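NADP-dependent glyceraldehyde-3-phosphate dehydrogenase (Bacillus halodurans, PDB 3PRL) probably catalyses the irreversible, non-phosphorylating oxidation of glyceraldehyde 3-phosphate to 3-phosphoglycerate with NADP+ as the hydride acceptor. Local coordinates at residues K63-K66 / E72-D75; I173-V178 / L471-E476; I117-D122 / Q464-S469. All blocks are in the same frame, centred on the assembly; numbering follows the deposited sequence. Where two conformers were deposited one is given.

Contact 1 of 3, residues K63-K66 / E72-D75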
loop_
_atom_site.group_PDB
_atom_site.type_symbol
_atom_site.label_atom_id
_atom_site.label_comp_id
_atom_site.label_asym_id
_atom_site.label_seq_id
_atom_site.Cartn_x
_atom_site.Cartn_y
_atom_site.Cartn_z
ATOM N N LYS D 63 26.819 -10.394 -6.580
ATOM C CA LYS D 63 26.946 -10.635 -5.138
ATOM C C LYS D 63 27.593 -9.447 -4.397
ATOM O O LYS D 63 27.380 -9.267 -3.192
ATOM C CB LYS D 63 27.687 -11.955 -4.870
ATOM C CG LYS D 63 27.286 -13.098 -5.819
ATOM C CD LYS D 63 27.772 -14.461 -5.353
ATOM C CE LYS D 63 27.882 -15.453 -6.514
ATOM N NZ LYS D 63 29.166 -15.294 -7.289
ATOM N N ILE D 64 28.358 -8.628 -5.120
ATOM C CA ILE D 64 28.933 -7.402 -4.536
ATOM C C ILE D 64 27.915 -6.250 -4.630
ATOM O O ILE D 64 27.597 -5.600 -3.633
ATOM C CB ILE D 64 30.319 -7.041 -5.182
ATOM C CG1 ILE D 64 31.397 -8.038 -4.715
ATOM C CG2 ILE D 64 30.735 -5.581 -4.878
ATOM C CD1 ILE D 64 32.451 -8.383 -5.758
ATOM N N TRP D 65 27.389 -6.038 -5.829
ATOM C CA TRP D 65 26.391 -5.002 -6.084
ATOM C C TRP D 65 25.142 -5.080 -5.186
ATOM O O TRP D 65 24.726 -4.063 -4.606
ATOM C CB TRP D 65 25.981 -5.066 -7.552
ATOM C CG TRP D 65 24.991 -4.052 -7.966
ATOM C CD1 TRP D 65 23.717 -4.284 -8.415
ATOM C CD2 TRP D 65 25.180 -2.635 -7.995
ATOM N NE1 TRP D 65 23.100 -3.093 -8.718
ATOM C CE2 TRP D 65 23.978 -2.064 -8.472
ATOM C CE3 TRP D 65 26.245 -1.791 -7.654
ATOM C CZ2 TRP D 65 23.808 -0.683 -8.608
ATOM C CZ3 TRP D 65 26.083 -0.414 -7.803
ATOM C CH2 TRP D 65 24.878 0.125 -8.274
ATOM N N LYS D 66 24.560 -6.277 -5.072
ATOM C CA LYS D 66 23.272 -6.467 -4.385
ATOM C C LYS D 66 23.300 -6.081 -2.915
ATOM O O LYS D 66 22.257 -5.761 -2.332
ATOM C CB LYS D 66 22.778 -7.915 -4.498
ATOM C CG LYS D 66 23.420 -8.876 -3.517
ATOM C CD LYS D 66 22.769 -10.240 -3.552
ATOM C CE LYS D 66 23.538 -11.229 -2.683
ATOM N NZ LYS D 66 22.904 -12.595 -2.703
ATOM N N GLU D 72 23.159 3.878 -2.552
ATOM C CA GLU D 72 24.320 3.809 -3.448
ATOM C C GLU D 72 23.932 3.288 -4.833
ATOM O O GLU D 72 24.541 3.670 -5.840
ATOM C CB GLU D 72 25.445 2.947 -2.857
ATOM C CG GLU D 72 26.170 3.569 -1.640
ATOM C CD GLU D 72 27.337 2.716 -1.132
ATOM O OE1 GLU D 72 27.957 1.986 -1.941
ATOM O OE2 GLU D 72 27.644 2.788 0.084
ATOM N N ARG D 73 22.926 2.417 -4.887
ATOM C CA ARG D 73 22.432 1.956 -6.180
ATOM C C ARG D 73 21.676 3.066 -6.919
ATOM O O ARG D 73 21.810 3.188 -8.140
ATOM C CB ARG D 73 21.615 0.678 -6.036
ATOM C CG ARG D 73 22.452 -0.511 -5.546
ATOM C CD ARG D 73 21.760 -1.852 -5.779
ATOM N NE ARG D 73 20.558 -1.998 -4.961
ATOM C CZ ARG D 73 20.408 -2.858 -3.959
ATOM N NH1 ARG D 73 21.380 -3.700 -3.632
ATOM N NH2 ARG D 73 19.270 -2.879 -3.286
ATOM N N VAL D 74 20.924 3.903 -6.190
ATOM C CA VAL D 74 20.207 5.025 -6.836
ATOM C C VAL D 74 21.108 6.188 -7.284
ATOM O O VAL D 74 20.786 6.870 -8.261
ATOM C CB VAL D 74 19.025 5.601 -5.986
ATOM C CG1 VAL D 74 18.260 4.489 -5.302
ATOM C CG2 VAL D 74 19.521 6.626 -4.987
ATOM N N ASP D 75 22.208 6.427 -6.567
ATOM C CA ASP D 75 23.107 7.526 -6.904
ATOM C C ASP D 75 23.738 7.274 -8.274
ATOM O O ASP D 75 23.956 8.210 -9.032
ATOM C CB ASP D 75 24.201 7.718 -5.851
ATOM C CG ASP D 75 23.652 8.146 -4.483
ATOM O OD1 ASP D 75 22.794 9.065 -4.415
ATOM O OD2 ASP D 75 24.106 7.561 -3.469
#

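Contact 2 of 3, residues I173-V178 / L471-E476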
loop_
_atom_site.group_PDB
_atom_site.type_symbol
_atom_site.label_atom_id
_atom_site.label_comp_id
_atom_site.label_asym_id
_atom_site.label_seq_id
_atom_site.Cartn_x
_atom_site.Cartn_y
_atom_site.Cartn_z
ATOM N N ILE D 173 17.221 -1.794 -18.075
ATOM C CA ILE D 173 18.455 -1.769 -17.300
ATOM C C ILE D 173 18.287 -1.053 -15.951
ATOM O O ILE D 173 18.699 -1.599 -14.933
ATOM C CB ILE D 173 19.652 -1.180 -18.095
ATOM C CG1 ILE D 173 19.815 -1.888 -19.447
ATOM C CG2 ILE D 173 20.964 -1.311 -17.288
ATOM C CD1 ILE D 173 20.745 -1.139 -20.412
ATOM N N ALA D 174 17.663 0.129 -15.927
ATOM C CA ALA D 174 17.542 0.906 -14.667
ATOM C C ALA D 174 16.829 0.167 -13.543
ATOM O O ALA D 174 17.379 0.101 -12.446
ATOM C CB ALA D 174 16.892 2.282 -14.893
ATOM N N PRO D 175 15.596 -0.360 -13.794
ATOM C CA PRO D 175 14.937 -1.021 -12.657
ATOM C C PRO D 175 15.700 -2.238 -12.193
ATOM O O PRO D 175 15.690 -2.554 -11.002
ATOM C CB PRO D 175 13.562 -1.447 -13.200
ATOM C CG PRO D 175 13.581 -1.149 -14.728
ATOM C CD PRO D 175 14.672 -0.130 -14.936
ATOM N N ALA D 176 16.342 -2.920 -13.136
ATOM C CA ALA D 176 17.145 -4.108 -12.841
ATOM C C ALA D 176 18.317 -3.840 -11.897
ATOM O O ALA D 176 18.486 -4.543 -10.890
ATOM C CB ALA D 176 17.618 -4.782 -14.147
ATOM N N LEU D 177 19.113 -2.817 -12.194
ATOM C CA LEU D 177 20.314 -2.549 -11.394
ATOM C C LEU D 177 19.970 -1.947 -10.050
ATOM O O LEU D 177 20.604 -2.270 -9.036
ATOM C CB LEU D 177 21.257 -1.586 -12.108
ATOM C CG LEU D 177 21.695 -1.840 -13.561
ATOM C CD1 LEU D 177 22.515 -0.650 -14.018
ATOM C CD2 LEU D 177 22.471 -3.128 -13.728
ATOM N N VAL D 178 18.983 -1.055 -10.035
ATOM C CA VAL D 178 18.657 -0.369 -8.786
ATOM C C VAL D 178 18.038 -1.302 -7.748
ATOM O O VAL D 178 18.099 -1.020 -6.540
ATOM C CB VAL D 178 17.789 0.884 -8.992
ATOM C CG1 VAL D 178 16.337 0.506 -9.243
ATOM C CG2 VAL D 178 17.917 1.779 -7.780
ATOM N N LEU D 471 9.011 -4.668 -9.490
ATOM C CA LEU D 471 8.434 -5.901 -8.945
ATOM C C LEU D 471 8.760 -7.114 -9.798
ATOM O O LEU D 471 8.922 -8.232 -9.291
ATOM C CB LEU D 471 6.895 -5.772 -8.835
ATOM C CG LEU D 471 6.264 -5.099 -7.589
ATOM C CD1 LEU D 471 7.089 -3.963 -7.003
ATOM C CD2 LEU D 471 4.828 -4.608 -7.834
ATOM N N SER D 472 8.817 -6.901 -11.105
ATOM C CA SER D 472 9.131 -7.990 -12.006
ATOM C C SER D 472 10.623 -8.331 -11.926
ATOM O O SER D 472 11.042 -9.415 -12.361
ATOM C CB SER D 472 8.724 -7.624 -13.427
ATOM O OG SER D 472 9.506 -6.544 -13.887
ATOM N N MET D 473 11.398 -7.422 -11.329
ATOM C CA MET D 473 12.849 -7.573 -11.202
ATOM C C MET D 473 13.272 -8.225 -9.885
ATOM O O MET D 473 14.462 -8.406 -9.626
ATOM C CB MET D 473 13.544 -6.211 -11.305
ATOM C CG MET D 473 13.199 -5.385 -12.543
ATOM S SD MET D 473 14.038 -5.889 -14.060
ATOM C CE MET D 473 13.189 -4.901 -15.290
ATOM N N THR D 474 12.286 -8.536 -9.050
ATOM C CA THR D 474 12.531 -8.970 -7.688
ATOM C C THR D 474 11.620 -10.148 -7.367
ATOM O O THR D 474 10.869 -10.607 -8.212
ATOM C CB THR D 474 12.233 -7.826 -6.679
ATOM O OG1 THR D 474 11.066 -7.114 -7.106
ATOM C CG2 THR D 474 13.406 -6.848 -6.568
ATOM N N ARG D 475 11.702 -10.597 -6.118
ATOM C CA ARG D 475 10.864 -11.660 -5.557
ATOM C C ARG D 475 10.807 -11.439 -4.039
ATOM O O ARG D 475 11.644 -10.702 -3.469
ATOM C CB ARG D 475 11.396 -13.078 -5.933
ATOM C CG ARG D 475 12.900 -13.421 -5.540
ATOM C CD ARG D 475 13.056 -13.899 -4.076
ATOM N NE ARG D 475 14.350 -14.513 -3.749
ATOM C CZ ARG D 475 14.604 -15.154 -2.602
ATOM N NH1 ARG D 475 13.656 -15.258 -1.660
ATOM N NH2 ARG D 475 15.797 -15.693 -2.379
ATOM N N GLU D 476 9.825 -12.070 -3.390
ATOM C CA GLU D 476 9.660 -11.941 -1.966
ATOM C C GLU D 476 10.737 -12.726 -1.231
ATOM O O GLU D 476 11.134 -13.828 -1.637
ATOM C CB GLU D 476 8.261 -12.371 -1.509
ATOM C CG GLU D 476 7.163 -11.341 -1.807
ATOM C CD GLU D 476 6.435 -11.604 -3.110
ATOM O OE1 GLU D 476 6.992 -12.282 -3.999
ATOM O OE2 GLU D 476 5.287 -11.137 -3.250
#

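Contact 3 of 3, residues I117-D122 / Q464-S469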
loop_
_atom_site.group_PDB
_atom_site.type_symbol
_atom_site.label_atom_id
_atom_site.label_comp_id
_atom_site.label_asym_id
_atom_site.label_seq_id
_atom_site.Cartn_x
_atom_site.Cartn_y
_atom_site.Cartn_z
ATOM N N ILE D 117 14.933 7.058 -15.852
ATOM C CA ILE D 117 15.974 6.554 -14.974
ATOM C C ILE D 117 15.911 7.225 -13.586
ATOM O O ILE D 117 16.094 6.553 -12.569
ATOM C CB ILE D 117 17.373 6.707 -15.624
ATOM C CG1 ILE D 117 17.495 5.780 -16.847
ATOM C CG2 ILE D 117 18.514 6.466 -14.620
ATOM C CD1 ILE D 117 18.589 6.166 -17.780
ATOM N N ARG D 118 15.643 8.534 -13.540
ATOM C CA ARG D 118 15.571 9.224 -12.242
ATOM C C ARG D 118 14.356 8.778 -11.438
ATOM O O ARG D 118 14.462 8.504 -10.251
ATOM C CB ARG D 118 15.598 10.740 -12.418
ATOM C CG ARG D 118 16.918 11.242 -12.961
ATOM C CD ARG D 118 17.149 12.666 -12.576
ATOM N NE ARG D 118 17.774 13.403 -13.661
ATOM C CZ ARG D 118 17.098 14.039 -14.610
ATOM N NH1 ARG D 118 15.763 14.031 -14.608
ATOM N NH2 ARG D 118 17.761 14.689 -15.561
ATOM N N HIS D 119 13.214 8.677 -12.108
ATOM C CA HIS D 119 11.946 8.299 -11.483
ATOM C C HIS D 119 11.928 6.856 -10.997
ATOM O O HIS D 119 11.274 6.550 -9.999
ATOM C CB HIS D 119 10.804 8.537 -12.457
ATOM C CG HIS D 119 9.473 8.662 -11.793
ATOM N ND1 HIS D 119 8.933 9.877 -11.434
ATOM C CD2 HIS D 119 8.580 7.721 -11.408
ATOM C CE1 HIS D 119 7.759 9.680 -10.864
ATOM N NE2 HIS D 119 7.526 8.382 -10.832
ATOM N N THR D 120 12.632 5.989 -11.733
ATOM C CA THR D 120 12.898 4.593 -11.391
ATOM C C THR D 120 13.772 4.505 -10.141
ATOM O O THR D 120 13.501 3.700 -9.239
ATOM C CB THR D 120 13.635 3.846 -12.580
ATOM O OG1 THR D 120 12.761 3.713 -13.706
ATOM C CG2 THR D 120 14.089 2.468 -12.187
ATOM N N ALA D 121 14.866 5.270 -10.137
ATOM C CA ALA D 121 15.724 5.386 -8.940
ATOM C C ALA D 121 14.929 5.750 -7.675
ATOM O O ALA D 121 15.028 5.035 -6.667
ATOM C CB ALA D 121 16.835 6.378 -9.165
ATOM N N ASP D 122 14.145 6.834 -7.731
ATOM C CA ASP D 122 13.342 7.288 -6.565
ATOM C C ASP D 122 12.294 6.223 -6.178
ATOM O O ASP D 122 11.982 6.036 -5.001
ATOM C CB ASP D 122 12.591 8.613 -6.817
ATOM C CG ASP D 122 13.412 9.672 -7.553
ATOM O OD1 ASP D 122 14.563 9.932 -7.172
ATOM O OD2 ASP D 122 12.856 10.295 -8.502
ATOM N N GLN D 464 4.916 -3.732 -17.390
ATOM C CA GLN D 464 5.952 -2.716 -17.228
ATOM C C GLN D 464 5.380 -1.394 -16.736
ATOM O O GLN D 464 4.282 -1.334 -16.184
ATOM C CB GLN D 464 6.728 -2.505 -18.536
ATOM C CG GLN D 464 8.210 -2.868 -18.479
ATOM C CD GLN D 464 9.121 -1.662 -18.219
ATOM O OE1 GLN D 464 8.658 -0.523 -18.085
ATOM N NE2 GLN D 464 10.421 -1.918 -18.125
ATOM N N GLY D 465 6.115 -0.321 -17.001
ATOM C CA GLY D 465 5.879 0.937 -16.351
ATOM C C GLY D 465 6.841 0.895 -15.178
ATOM O O GLY D 465 7.436 -0.156 -14.885
ATOM N N ILE D 466 7.001 2.024 -14.498
ATOM C CA ILE D 466 8.096 2.173 -13.529
ATOM C C ILE D 466 8.025 1.216 -12.345
ATOM O O ILE D 466 8.922 0.380 -12.183
ATOM C CB ILE D 466 8.260 3.626 -13.047
ATOM C CG1 ILE D 466 8.548 4.551 -14.228
ATOM C CG2 ILE D 466 9.366 3.725 -11.963
ATOM C CD1 ILE D 466 9.778 4.195 -15.030
ATOM N N LYS D 467 6.984 1.335 -11.519
ATOM C CA LYS D 467 6.842 0.419 -10.380
ATOM C C LYS D 467 6.698 -1.046 -10.778
ATOM O O LYS D 467 7.400 -1.888 -10.208
ATOM C CB LYS D 467 5.737 0.803 -9.395
ATOM C CG LYS D 467 5.781 -0.036 -8.091
ATOM C CD LYS D 467 4.426 -0.105 -7.382
ATOM C CE LYS D 467 4.306 0.978 -6.326
ATOM N NZ LYS D 467 4.502 0.444 -4.932
ATOM N N PRO D 468 5.779 -1.365 -11.722
ATOM C CA PRO D 468 5.569 -2.777 -12.087
ATOM C C PRO D 468 6.866 -3.432 -12.548
ATOM O O PRO D 468 7.078 -4.623 -12.297
ATOM C CB PRO D 468 4.567 -2.699 -13.257
ATOM C CG PRO D 468 3.818 -1.432 -12.992
ATOM C CD PRO D 468 4.819 -0.482 -12.413
ATOM N N SER D 469 7.718 -2.646 -13.217
ATOM C CA SER D 469 9.046 -3.092 -13.614
ATOM C C SER D 469 9.872 -3.530 -12.420
ATOM O O SER D 469 10.482 -4.592 -12.454
ATOM C CB SER D 469 9.785 -1.983 -14.374
ATOM O OG SER D 469 9.180 -1.842 -15.651
#

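Contact 1 of 3, residues K63-K66 / E72-D75
The aliphatic part of R73 lies over one face of the indole of W65. CG of R73 stands 3.7 Å from the centroid of the six-membered ring of W65, over the face of that ring, in a CH-pi contact. CD of R73 follows toward the rim, 3.5 Å from both NE1 and CE2 of W65. CB of R73 touches CZ2 of W65 at 3.6 Å. Three successive carbons of the arginine are thus spread along the ring system.

The W65 side chain leaves its backbone with CG anti to N (chi1 -179°). This carries the indole across to the second helix, although its CB does not point there. R73 bends at chi3. The bend lifts the guanidinium off the ring and turns it steeply, with the planes 59° apart. Cation-pi attraction is therefore weak at most.

The guanidinium instead uses its edge. NH1 of R73 donates to the backbone O of K66 at 2.6 Å, and this oxygen lies nearly in the guanidinium plane. The bond is short but bent, with 131° at the hydrogen. The donor sits well above the carbonyl plane.

Both polar groups also reach helix 167-178: W65 NE1 donates to L177 O, and R73 NE to V178 O. P208 and I211 also touch the indole.

The contact joins two successive helices, 48-65 and 70-86, and ties both to the end of helix 167-178. It lies away from the annotated sites. Its chemistry divides one side chain into two roles. The arginine methylenes pack on an aromatic face, while the charged end binds two backbone carbonyls, those of K66 and V178. Such carbonyls would probably help stabilise the positive charge.

Contact 2 of 3, residues I173-V178 / L471-E476
M473 reaches into the side of helix 167-178 and meets P175 and A176 there. It does so with a bent chain. CG is anti to the carbonyl carbon (chi1 -54°), directing the side chain at the helix. The chain bends at chi2 (-78°), which turns the sulfur along A176. SD of M473 lies 3.7 Å from CB of A176 and almost as near to its CA. The last torsion is extended, at 171°. It carries the methyl group away from CB and over to the proline, where CE of M473 packs 3.8 Å from CG of P175. CG of M473 comes within 4.0 Å of CB of P175.

CB of P175 points toward the 471-476 segment. The proline nitrogen has no hydrogen to give to the preceding helical turn, and the helix is kinked there. No hydrogen bond crosses between the two segments. The join is apolar packing, and all three touching residues are buried. The side chain of M473 is about 9 Å from that of E259, the predicted active-site residue, too far to touch it.

A polar tie runs beside the packing: N181 ND2 donates to both M473 O and A176 O. M473 itself sits at the junction where helix 466-472 gives way to strand 474-482. That strand pairs antiparallel with strand 144-159. Helix 103-124 also touches P175, through T120, and strand 182-186 touches A176, through V183. Helix 70-86 packs on A174 and V178.

Contact 3 of 3, residues I117-D122 / Q464-S469
I466 meets T120 and H119 at the start of helix 466-472. CB of I466 points toward helix 103-124, and its two branches divide the work. From CB, the CG2 methyl stands anti to the backbone N. It packs 3.7 Å from CA of T120 and 3.9 Å from the backbone O of H119. The same methyl meets the imidazole of H119 at its edge, 4.1 Å from CD2. The other branch starts at CG1, beside the backbone N. It turns again at chi2 (-58°) and brings CD1 to within 3.3 Å of OG1 of T120. This is packing of a methyl on a hydroxyl, not a hydrogen bond.

Behind I466 the turn is held by short-range bonds. G465 takes the N-cap position, with a positive phi (94°). At its backbone angles a CB would jam against the carbonyl O of Q464, so the position calls for glycine. The O of G465 accepts from S469 N at 3.0 Å and from S469 OG at 2.5 Å, and the two donors arrive from opposite faces of the carbonyl plane.

Subunit neighbours close in on the helix 103-124 side. The H119 ring meets F137 of the second subunit. The contact therefore joins the first turn of a late helix to a helix at a subunit interface. T120 OG1 is satisfied by I116 O in its own helix, and H119 O by R126 of the third subunit. No hydrogen bond crosses, so the two helices are held here by van der Waals packing, with both branches of I466 lying against helix 103-124.

Contacts 2 and 3 are buried and bring residues of the C-terminal region, on or just beyond helix 466-472, against helices from much earlier in the chain. Contact 1 is only partly buried. It joins two successive helices a few residues apart and lies farther from the chain centre. Helix 167-178 touches all three places: it accepts bonds from contact 1, forms one half of contact 2, and packs P175 against T120 and S469 of contact 3. The chemistry follows the location. Contact 1 mixes ring packing with a charged donor, whereas contacts 2 and 3 have no hydrogen bond across their segments and rely on methionine and isoleucine respectively.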